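Local structure of endosialidase (Enterobacteria phage phi92, 4HIZ) at residues 54-62 / 417-425; 308-319 / 345-353. The protein probably cleaves the alpha-2,8 and alpha-2,9 linkages of polysialic acid, acting as a trimeric phage endosialidase with a sialidase-fold beta-propeller. All blocks are in the same frame, centred on the assembly; numbering follows the deposited sequence.

Contact 1. Residues 54-62 / 417-425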
loop_
_atom_site.group_PDB
_atom_site.type_symbol
_atom_site.label_atom_id
_atom_site.label_comp_id
_atom_site.label_asym_id
_atom_site.label_seq_id
_atom_site.Cartn_x
_atom_site.Cartn_y
_atom_site.Cartn_z
ATOM N N GLU A 54 34.626 5.160 -26.925
ATOM C CA GLU A 54 35.715 5.079 -25.939
ATOM C C GLU A 54 35.709 6.292 -24.999
ATOM O O GLU A 54 36.443 7.273 -25.207
ATOM C CB GLU A 54 37.077 4.973 -26.642
ATOM C CG GLU A 54 37.209 3.705 -27.487
ATOM C CD GLU A 54 38.538 3.574 -28.218
ATOM O OE1 GLU A 54 39.518 4.287 -27.890
ATOM O OE2 GLU A 54 38.593 2.727 -29.140
ATOM N N ARG A 55 34.892 6.206 -23.951
ATOM C CA ARG A 55 34.900 7.217 -22.890
ATOM C C ARG A 55 36.323 7.390 -22.361
ATOM O O ARG A 55 36.834 8.521 -22.186
ATOM C CB ARG A 55 33.988 6.773 -21.741
ATOM C CG ARG A 55 33.794 7.877 -20.683
ATOM C CD ARG A 55 32.983 7.385 -19.479
ATOM N NE ARG A 55 33.792 6.542 -18.604
ATOM C CZ ARG A 55 34.529 6.983 -17.587
ATOM N NH1 ARG A 55 34.553 8.295 -17.287
ATOM N NH2 ARG A 55 35.242 6.109 -16.861
ATOM N N ILE A 56 36.970 6.242 -22.147
ATOM C CA ILE A 56 38.364 6.190 -21.769
ATOM C C ILE A 56 39.121 5.646 -22.979
ATOM O O ILE A 56 38.771 4.583 -23.501
ATOM C CB ILE A 56 38.578 5.260 -20.559
ATOM C CG1 ILE A 56 37.768 5.729 -19.343
ATOM C CG2 ILE A 56 40.073 5.179 -20.196
ATOM C CD1 ILE A 56 38.065 7.190 -18.888
ATOM N N VAL A 57 40.137 6.371 -23.442
ATOM C CA VAL A 57 40.825 5.956 -24.663
ATOM C C VAL A 57 41.392 4.549 -24.540
ATOM O O VAL A 57 42.010 4.213 -23.534
ATOM C CB VAL A 57 41.949 6.936 -25.034
ATOM C CG1 VAL A 57 42.748 6.400 -26.214
ATOM C CG2 VAL A 57 41.348 8.310 -25.368
ATOM N N GLY A 58 41.147 3.719 -25.555
ATOM C CA GLY A 58 41.658 2.360 -25.556
ATOM C C GLY A 58 40.710 1.365 -24.916
ATOM O O GLY A 58 41.010 0.168 -24.908
ATOM N N GLN A 59 39.592 1.847 -24.366
ATOM C CA GLN A 59 38.617 0.963 -23.713
ATOM C C GLN A 59 37.210 1.113 -24.286
ATOM O O GLN A 59 36.319 1.703 -23.648
ATOM C CB GLN A 59 38.637 1.176 -22.187
ATOM C CG GLN A 59 39.984 0.790 -21.581
ATOM C CD GLN A 59 39.954 0.698 -20.074
ATOM O OE1 GLN A 59 39.141 -0.046 -19.514
ATOM N NE2 GLN A 59 40.869 1.426 -19.396
ATOM N N PRO A 60 36.998 0.590 -25.503
ATOM C CA PRO A 60 35.677 0.719 -26.124
ATOM C C PRO A 60 34.614 -0.111 -25.378
ATOM O O PRO A 60 34.880 -1.225 -24.866
ATOM C CB PRO A 60 35.888 0.148 -27.533
ATOM C CG PRO A 60 37.050 -0.826 -27.382
ATOM C CD PRO A 60 37.918 -0.269 -26.284
ATOM N N LEU A 61 33.424 0.474 -25.290
ATOM C CA LEU A 61 32.258 -0.173 -24.723
ATOM C C LEU A 61 31.126 0.178 -25.672
ATOM O O LEU A 61 31.209 1.182 -26.413
ATOM C CB LEU A 61 31.969 0.385 -23.321
ATOM C CG LEU A 61 33.109 0.145 -22.304
ATOM C CD1 LEU A 61 32.895 0.959 -21.041
ATOM C CD2 LEU A 61 33.153 -1.378 -21.973
ATOM N N THR A 62 30.063 -0.632 -25.670
ATOM C CA THR A 62 28.946 -0.388 -26.605
ATOM C C THR A 62 27.721 0.051 -25.863
ATOM O O THR A 62 27.392 -0.510 -24.823
ATOM C CB THR A 62 28.667 -1.681 -27.423
ATOM O OG1 THR A 62 29.874 -1.993 -28.149
ATOM C CG2 THR A 62 27.483 -1.485 -28.399
ATOM N N PHE A 417 29.259 5.826 -11.309
ATOM C CA PHE A 417 29.608 6.107 -12.680
ATOM C C PHE A 417 31.125 6.226 -12.895
ATOM O O PHE A 417 31.835 6.879 -12.114
ATOM C CB PHE A 417 28.966 7.412 -13.192
ATOM C CG PHE A 417 29.334 7.691 -14.605
ATOM C CD1 PHE A 417 28.806 6.910 -15.630
ATOM C CD2 PHE A 417 30.291 8.658 -14.919
ATOM C CE1 PHE A 417 29.186 7.118 -16.957
ATOM C CE2 PHE A 417 30.684 8.854 -16.247
ATOM C CZ PHE A 417 30.120 8.085 -17.265
ATOM N N GLY A 418 31.602 5.592 -13.963
ATOM C CA GLY A 418 32.959 5.787 -14.433
ATOM C C GLY A 418 33.995 4.899 -13.739
ATOM O O GLY A 418 35.193 5.065 -13.992
ATOM N N GLU A 419 33.569 3.989 -12.869
ATOM C CA GLU A 419 34.531 3.089 -12.210
ATOM C C GLU A 419 34.814 1.835 -13.023
ATOM O O GLU A 419 35.751 1.084 -12.708
ATOM C CB GLU A 419 34.052 2.683 -10.809
ATOM C CG GLU A 419 33.903 3.845 -9.873
ATOM C CD GLU A 419 33.477 3.430 -8.471
ATOM O OE1 GLU A 419 33.351 2.213 -8.190
ATOM O OE2 GLU A 419 33.289 4.328 -7.629
ATOM N N TRP A 420 34.021 1.586 -14.064
ATOM C CA TRP A 420 34.136 0.282 -14.756
ATOM C C TRP A 420 35.516 0.067 -15.400
ATOM O O TRP A 420 36.150 -1.011 -15.273
ATOM C CB TRP A 420 33.074 0.161 -15.854
ATOM C CG TRP A 420 33.067 -1.190 -16.530
ATOM C CD1 TRP A 420 33.708 -1.509 -17.685
ATOM C CD2 TRP A 420 32.323 -2.365 -16.138
ATOM N NE1 TRP A 420 33.457 -2.829 -18.019
ATOM C CE2 TRP A 420 32.589 -3.364 -17.096
ATOM C CE3 TRP A 420 31.493 -2.671 -15.057
ATOM C CZ2 TRP A 420 32.054 -4.665 -17.000
ATOM C CZ3 TRP A 420 30.937 -3.948 -14.972
ATOM C CH2 TRP A 420 31.231 -4.929 -15.934
ATOM N N GLU A 421 35.965 1.076 -16.125
ATOM C CA GLU A 421 37.195 0.935 -16.911
ATOM C C GLU A 421 38.427 0.727 -16.041
ATOM O O GLU A 421 38.548 1.276 -14.942
ATOM C CB GLU A 421 37.403 2.177 -17.793
ATOM C CG GLU A 421 36.341 2.363 -18.921
ATOM C CD GLU A 421 35.119 3.192 -18.539
ATOM O OE1 GLU A 421 34.801 3.326 -17.325
ATOM O OE2 GLU A 421 34.489 3.707 -19.500
ATOM N N GLY A 422 39.337 -0.075 -16.563
ATOM C CA GLY A 422 40.566 -0.384 -15.844
ATOM C C GLY A 422 41.336 0.883 -15.531
ATOM O O GLY A 422 41.415 1.788 -16.368
ATOM N N GLN A 423 41.881 0.913 -14.316
ATOM C CA GLN A 423 42.695 1.988 -13.755
ATOM C C GLN A 423 41.891 3.189 -13.255
ATOM O O GLN A 423 42.438 4.023 -12.538
ATOM C CB GLN A 423 43.839 2.439 -14.697
ATOM C CG GLN A 423 44.848 1.325 -15.075
ATOM C CD GLN A 423 45.766 0.909 -13.923
ATOM O OE1 GLN A 423 45.790 1.550 -12.876
ATOM N NE2 GLN A 423 46.526 -0.178 -14.118
ATOM N N GLU A 424 40.608 3.284 -13.616
ATOM C CA GLU A 424 39.810 4.410 -13.155
ATOM C C GLU A 424 39.661 4.402 -11.649
ATOM O O GLU A 424 39.527 3.337 -11.035
ATOM C CB GLU A 424 38.418 4.384 -13.795
ATOM C CG GLU A 424 38.450 4.738 -15.242
ATOM C CD GLU A 424 39.002 6.136 -15.463
ATOM O OE1 GLU A 424 38.404 7.118 -14.954
ATOM O OE2 GLU A 424 40.021 6.260 -16.163
ATOM N N LEU A 425 39.659 5.590 -11.044
ATOM C CA LEU A 425 39.544 5.691 -9.595
ATOM C C LEU A 425 38.103 5.578 -9.121
ATOM O O LEU A 425 37.155 5.791 -9.887
ATOM C CB LEU A 425 40.122 7.019 -9.108
ATOM C CG LEU A 425 41.604 7.213 -9.482
ATOM C CD1 LEU A 425 42.137 8.522 -8.919
ATOM C CD2 LEU A 425 42.451 6.032 -8.997
HETATM O O HOH W 1 35.406 3.656 -21.993
#

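Contact 2. Residues 308-319 / 345-353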
loop_
_atom_site.group_PDB
_atom_site.type_symbol
_atom_site.label_atom_id
_atom_site.label_comp_id
_atom_site.label_asym_id
_atom_site.label_seq_id
_atom_site.Cartn_x
_atom_site.Cartn_y
_atom_site.Cartn_z
ATOM N N GLY A 308 30.382 -21.554 -4.165
ATOM C CA GLY A 308 31.610 -20.799 -4.381
ATOM C C GLY A 308 32.155 -20.255 -3.067
ATOM O O GLY A 308 31.415 -20.056 -2.087
ATOM N N TYR A 309 33.454 -19.993 -3.029
ATOM C CA TYR A 309 34.000 -19.316 -1.837
ATOM C C TYR A 309 35.316 -18.633 -2.166
ATOM O O TYR A 309 35.958 -18.921 -3.202
ATOM C CB TYR A 309 34.254 -20.323 -0.676
ATOM C CG TYR A 309 35.599 -21.059 -0.790
ATOM C CD1 TYR A 309 35.735 -22.164 -1.640
ATOM C CD2 TYR A 309 36.703 -20.634 -0.063
ATOM C CE1 TYR A 309 36.934 -22.858 -1.745
ATOM C CE2 TYR A 309 37.927 -21.309 -0.183
ATOM C CZ TYR A 309 38.024 -22.409 -1.026
ATOM O OH TYR A 309 39.238 -23.084 -1.156
ATOM N N HIS A 310 35.699 -17.705 -1.308
ATOM C CA HIS A 310 37.069 -17.194 -1.395
ATOM C C HIS A 310 37.564 -16.772 -0.025
ATOM O O HIS A 310 36.777 -16.539 0.927
ATOM C CB HIS A 310 37.132 -16.002 -2.392
ATOM C CG HIS A 310 36.676 -14.690 -1.822
ATOM N ND1 HIS A 310 35.348 -14.354 -1.679
ATOM C CD2 HIS A 310 37.386 -13.624 -1.371
ATOM C CE1 HIS A 310 35.253 -13.131 -1.172
ATOM N NE2 HIS A 310 36.478 -12.670 -0.959
ATOM N N ASN A 311 38.891 -16.696 0.064
ATOM C CA ASN A 311 39.570 -16.053 1.164
ATOM C C ASN A 311 40.178 -14.791 0.577
ATOM O O ASN A 311 41.067 -14.879 -0.294
ATOM C CB ASN A 311 40.678 -16.980 1.707
ATOM C CG ASN A 311 41.825 -16.190 2.341
ATOM O OD1 ASN A 311 41.596 -15.149 2.970
ATOM N ND2 ASN A 311 43.074 -16.683 2.170
ATOM N N GLY A 312 39.697 -13.621 1.022
ATOM C CA GLY A 312 40.288 -12.350 0.620
ATOM C C GLY A 312 40.883 -11.585 1.792
ATOM O O GLY A 312 41.178 -10.390 1.669
ATOM N N ASP A 313 41.071 -12.279 2.921
ATOM C CA ASP A 313 41.500 -11.660 4.180
ATOM C C ASP A 313 42.979 -11.899 4.458
ATOM O O ASP A 313 43.670 -11.026 4.999
ATOM C CB ASP A 313 40.693 -12.203 5.371
ATOM C CG ASP A 313 39.303 -11.567 5.487
ATOM O OD1 ASP A 313 39.227 -10.391 5.908
ATOM O OD2 ASP A 313 38.277 -12.231 5.180
ATOM N N ILE A 314 43.452 -13.088 4.095
ATOM C CA ILE A 314 44.841 -13.480 4.401
ATOM C C ILE A 314 45.588 -13.784 3.101
ATOM O O ILE A 314 45.129 -14.586 2.305
ATOM C CB ILE A 314 44.870 -14.780 5.242
ATOM C CG1 ILE A 314 43.862 -14.739 6.404
ATOM C CG2 ILE A 314 46.301 -15.084 5.724
ATOM C CD1 ILE A 314 44.097 -13.632 7.434
ATOM N N SER A 315 46.723 -13.142 2.851
ATOM C CA SER A 315 47.524 -13.547 1.703
ATOM C C SER A 315 48.239 -14.835 2.094
ATOM O O SER A 315 48.717 -14.942 3.204
ATOM C CB SER A 315 48.580 -12.506 1.336
ATOM O OG SER A 315 47.963 -11.381 0.763
ATOM N N PRO A 316 48.332 -15.800 1.179
ATOM C CA PRO A 316 47.855 -15.800 -0.212
ATOM C C PRO A 316 46.352 -16.062 -0.283
ATOM O O PRO A 316 45.834 -16.877 0.473
ATOM C CB PRO A 316 48.646 -16.954 -0.846
ATOM C CG PRO A 316 48.863 -17.907 0.306
ATOM C CD PRO A 316 49.079 -17.025 1.518
ATOM N N ARG A 317 45.663 -15.353 -1.176
ATOM C CA ARG A 317 44.227 -15.604 -1.365
ATOM C C ARG A 317 43.979 -17.016 -1.882
ATOM O O ARG A 317 44.845 -17.615 -2.543
ATOM C CB ARG A 317 43.639 -14.621 -2.378
ATOM C CG ARG A 317 43.598 -13.193 -1.875
ATOM C CD ARG A 317 42.605 -12.357 -2.651
ATOM N NE ARG A 317 42.689 -11.007 -2.134
ATOM C CZ ARG A 317 41.755 -10.106 -2.278
ATOM N NH1 ARG A 317 40.647 -10.425 -2.938
ATOM N NH2 ARG A 317 41.934 -8.898 -1.757
ATOM N N ARG A 318 42.788 -17.548 -1.597
ATOM C CA ARG A 318 42.315 -18.773 -2.246
ATOM C C ARG A 318 40.923 -18.486 -2.790
ATOM O O ARG A 318 40.178 -17.726 -2.177
ATOM C CB ARG A 318 42.209 -19.944 -1.266
ATOM C CG ARG A 318 43.530 -20.730 -1.037
ATOM C CD ARG A 318 44.424 -19.967 -0.116
ATOM N NE ARG A 318 45.651 -20.742 0.185
ATOM C CZ ARG A 318 46.741 -20.713 -0.568
ATOM N NH1 ARG A 318 46.753 -19.945 -1.657
ATOM N NH2 ARG A 318 47.823 -21.436 -0.226
ATOM N N LEU A 319 40.585 -19.065 -3.934
ATOM C CA LEU A 319 39.231 -18.879 -4.471
ATOM C C LEU A 319 38.870 -20.183 -5.152
ATOM O O LEU A 319 39.709 -20.793 -5.843
ATOM C CB LEU A 319 39.272 -17.745 -5.487
ATOM C CG LEU A 319 37.903 -17.387 -6.095
ATOM C CD1 LEU A 319 37.798 -15.858 -6.385
ATOM C CD2 LEU A 319 37.593 -18.191 -7.364
ATOM N N ASP A 345 44.531 -14.198 -7.116
ATOM C CA ASP A 345 45.056 -12.945 -6.550
ATOM C C ASP A 345 44.084 -11.827 -6.918
ATOM O O ASP A 345 43.523 -11.846 -8.013
ATOM C CB ASP A 345 46.432 -12.592 -7.135
ATOM C CG ASP A 345 47.519 -13.537 -6.658
ATOM O OD1 ASP A 345 47.324 -14.141 -5.584
ATOM O OD2 ASP A 345 48.576 -13.656 -7.330
ATOM N N ASN A 346 43.889 -10.877 -6.016
ATOM C CA ASN A 346 42.972 -9.763 -6.324
ATOM C C ASN A 346 41.596 -10.203 -6.850
ATOM O O ASN A 346 41.042 -9.567 -7.745
ATOM C CB ASN A 346 43.611 -8.849 -7.368
ATOM C CG ASN A 346 45.000 -8.376 -6.952
ATOM O OD1 ASN A 346 46.019 -8.615 -7.642
ATOM N ND2 ASN A 346 45.055 -7.743 -5.813
ATOM N N ALA A 347 41.053 -11.268 -6.280
ATOM C CA ALA A 347 39.785 -11.830 -6.762
ATOM C C ALA A 347 38.886 -12.233 -5.600
ATOM O O ALA A 347 39.360 -12.443 -4.472
ATOM C CB ALA A 347 40.065 -13.020 -7.709
ATOM N N ALA A 348 37.586 -12.358 -5.887
ATOM C CA ALA A 348 36.584 -12.656 -4.869
ATOM C C ALA A 348 35.338 -13.199 -5.552
ATOM O O ALA A 348 35.212 -13.120 -6.782
ATOM C CB ALA A 348 36.193 -11.347 -4.136
ATOM N N GLU A 349 34.435 -13.750 -4.735
ATOM C CA GLU A 349 33.031 -13.931 -5.124
ATOM C C GLU A 349 32.816 -14.590 -6.467
ATOM O O GLU A 349 32.232 -13.993 -7.381
ATOM C CB GLU A 349 32.325 -12.569 -5.076
ATOM C CG GLU A 349 32.178 -12.100 -3.635
ATOM C CD GLU A 349 31.611 -10.687 -3.500
ATOM O OE1 GLU A 349 31.318 -10.037 -4.533
ATOM O OE2 GLU A 349 31.479 -10.217 -2.346
ATOM N N PRO A 350 33.258 -15.842 -6.597
ATOM C CA PRO A 350 33.010 -16.578 -7.839
ATOM C C PRO A 350 31.521 -16.845 -8.081
ATOM O O PRO A 350 30.822 -17.241 -7.147
ATOM C CB PRO A 350 33.738 -17.910 -7.617
ATOM C CG PRO A 350 33.746 -18.067 -6.092
ATOM C CD PRO A 350 33.981 -16.652 -5.593
ATOM N N CYS A 351 31.070 -16.649 -9.316
ATOM C CA CYS A 351 29.742 -17.136 -9.701
ATOM C C CYS A 351 30.028 -18.437 -10.413
ATOM O O CYS A 351 30.915 -18.502 -11.286
ATOM C CB CYS A 351 29.059 -16.171 -10.663
ATOM S SG CYS A 351 28.511 -14.634 -9.836
ATOM N N ILE A 352 29.295 -19.481 -10.049
ATOM C CA ILE A 352 29.556 -20.787 -10.654
ATOM C C ILE A 352 28.272 -21.416 -11.176
ATOM O O ILE A 352 27.228 -21.334 -10.518
ATOM C CB ILE A 352 30.221 -21.777 -9.666
ATOM C CG1 ILE A 352 29.432 -21.892 -8.355
ATOM C CG2 ILE A 352 31.646 -21.328 -9.365
ATOM C CD1 ILE A 352 29.977 -23.006 -7.405
ATOM N N LYS A 353 28.341 -22.022 -12.364
ATOM C CA LYS A 353 27.177 -22.711 -12.935
ATOM C C LYS A 353 27.646 -23.935 -13.713
ATOM O O LYS A 353 28.583 -23.863 -14.496
ATOM C CB LYS A 353 26.373 -21.790 -13.855
ATOM C CG LYS A 353 25.666 -20.621 -13.114
ATOM C CD LYS A 353 24.565 -21.149 -12.175
ATOM C CE LYS A 353 24.001 -20.049 -11.225
ATOM N NZ LYS A 353 25.134 -19.481 -10.333
HETATM O O HOH W 2 46.978 -13.378 -2.878
#

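Contact 1. Residues 54-62 / 417-425
Arg55 and Glu421 meet side-on in a salt bridge that joins the N-terminal region of the endosialidase to a loop of its beta-propeller, the one between strands 407-413 and 435-442. The guanidinium uses two nitrogens, one for each carboxylate oxygen: NH2 of Arg55 lies 2.9 Å from OE1 of Glu421, and NE of Arg55 lies 3.1 Å from OE2. Both oxygens sit near the guanidinium plane, yet the two flat groups are turned 59° apart, and the nitrogens reach the oxygens from above the carboxylate plane. The bend at chi3 (76°) swings the guanidinium out of line with the extended first part of the Arg55 chain. CD1 of Ile56 lies over one guanidinium face and CA of Gly418 over the other, where the lack of a side chain allows close approach. OE1 of Glu424 adds a long salt bridge, 3.8 Å from NH2 of Arg55.

A buried carboxylate is probably tolerated here because several partners meet its charge: OE1 of Glu421 also forms a salt bridge with Arg435, and OE2 accepts a hydrogen bond from a water, which also donates to Gln59 O and accepts from Ile56 N. Leu61 CD1 lies 3.5 Å from OE2 of Glu421, so an apolar methyl borders the charged group.

Beside this network the Gln59 amide makes two hydrogen bonds to the backbone of Gly422. Its OE1 accepts from Gly422 N in the carbonyl plane, on a lone pair, at 3.0 Å, while NE2 of Gln59 donates to Gly422 O at 3.1 Å with an N-H...O angle of 162°.

Contact 2. Residues 308-319 / 345-353
Strand 308-311 runs antiparallel to strand 347-353, at 172° between their directions and 5.8 Å between axes, but the strands belong to two different four-stranded antiparallel sheets of the beta-propeller and meet mainly through side chains packed on the facing strand. Between them, His310 lays one ring face on Ala348. The methyl CB of Ala348 stands 3.6 Å from the ring centroid, 18° off the normal, a CH-pi contact for which a small residue is well suited. With chi1 at 80°, CG of His310 lies between the backbone N and the carbonyl carbon, and the ring is turned onto the facing strand.

From the neighbouring strand 318-324, the side chain of Leu319 and the pyrrolidine ring of Pro350 point toward each other, CD2 of Leu319 lying 3.9 Å from CB of Pro350. The other branch, CD1 of Leu319, packs against CB of Ala347. Gly308 has no side chain, which lets the Pro350 ring come close: CG of Pro350 is 3.9 Å from CA of Gly308. On the next residue toward the C-terminus, the same CG meets Tyr309 N.

At the loop end the contact turns polar. A water accepts from Arg317 N and donates to Asp345 OD1, which Gln341 also holds. The long Arg317 chain, extended from CG to NE, carries its guanidinium to the start of strand 347-353. There NH1 of Arg317 donates to Ala347 O at 2.8 Å; the oxygen lies in the guanidinium plane, but the nitrogen stands above the carbonyl plane.

Overall arrangement
Contact 2 is nested in sequence inside the loop closed by contact 1, on the same side of the chain's centre. Their centres lie about 25 Å apart and their nearest atoms about 11 Å, so they do not touch. Contact 2 joins two neighbouring sheets within the propeller, whereas contact 1 links the propeller to the N-terminal region largely through polar groups. The centre of contact 1 lies about 34 Å, and that of contact 2 about 25 Å, from the centre of the chain. None of the residues that bind glycans, such as His136, Glu176 and Ser219, belongs to either contact. A bound sodium ion lies about 4 Å from the side chain of Asn346, and one lies about 11 Å from Gly422.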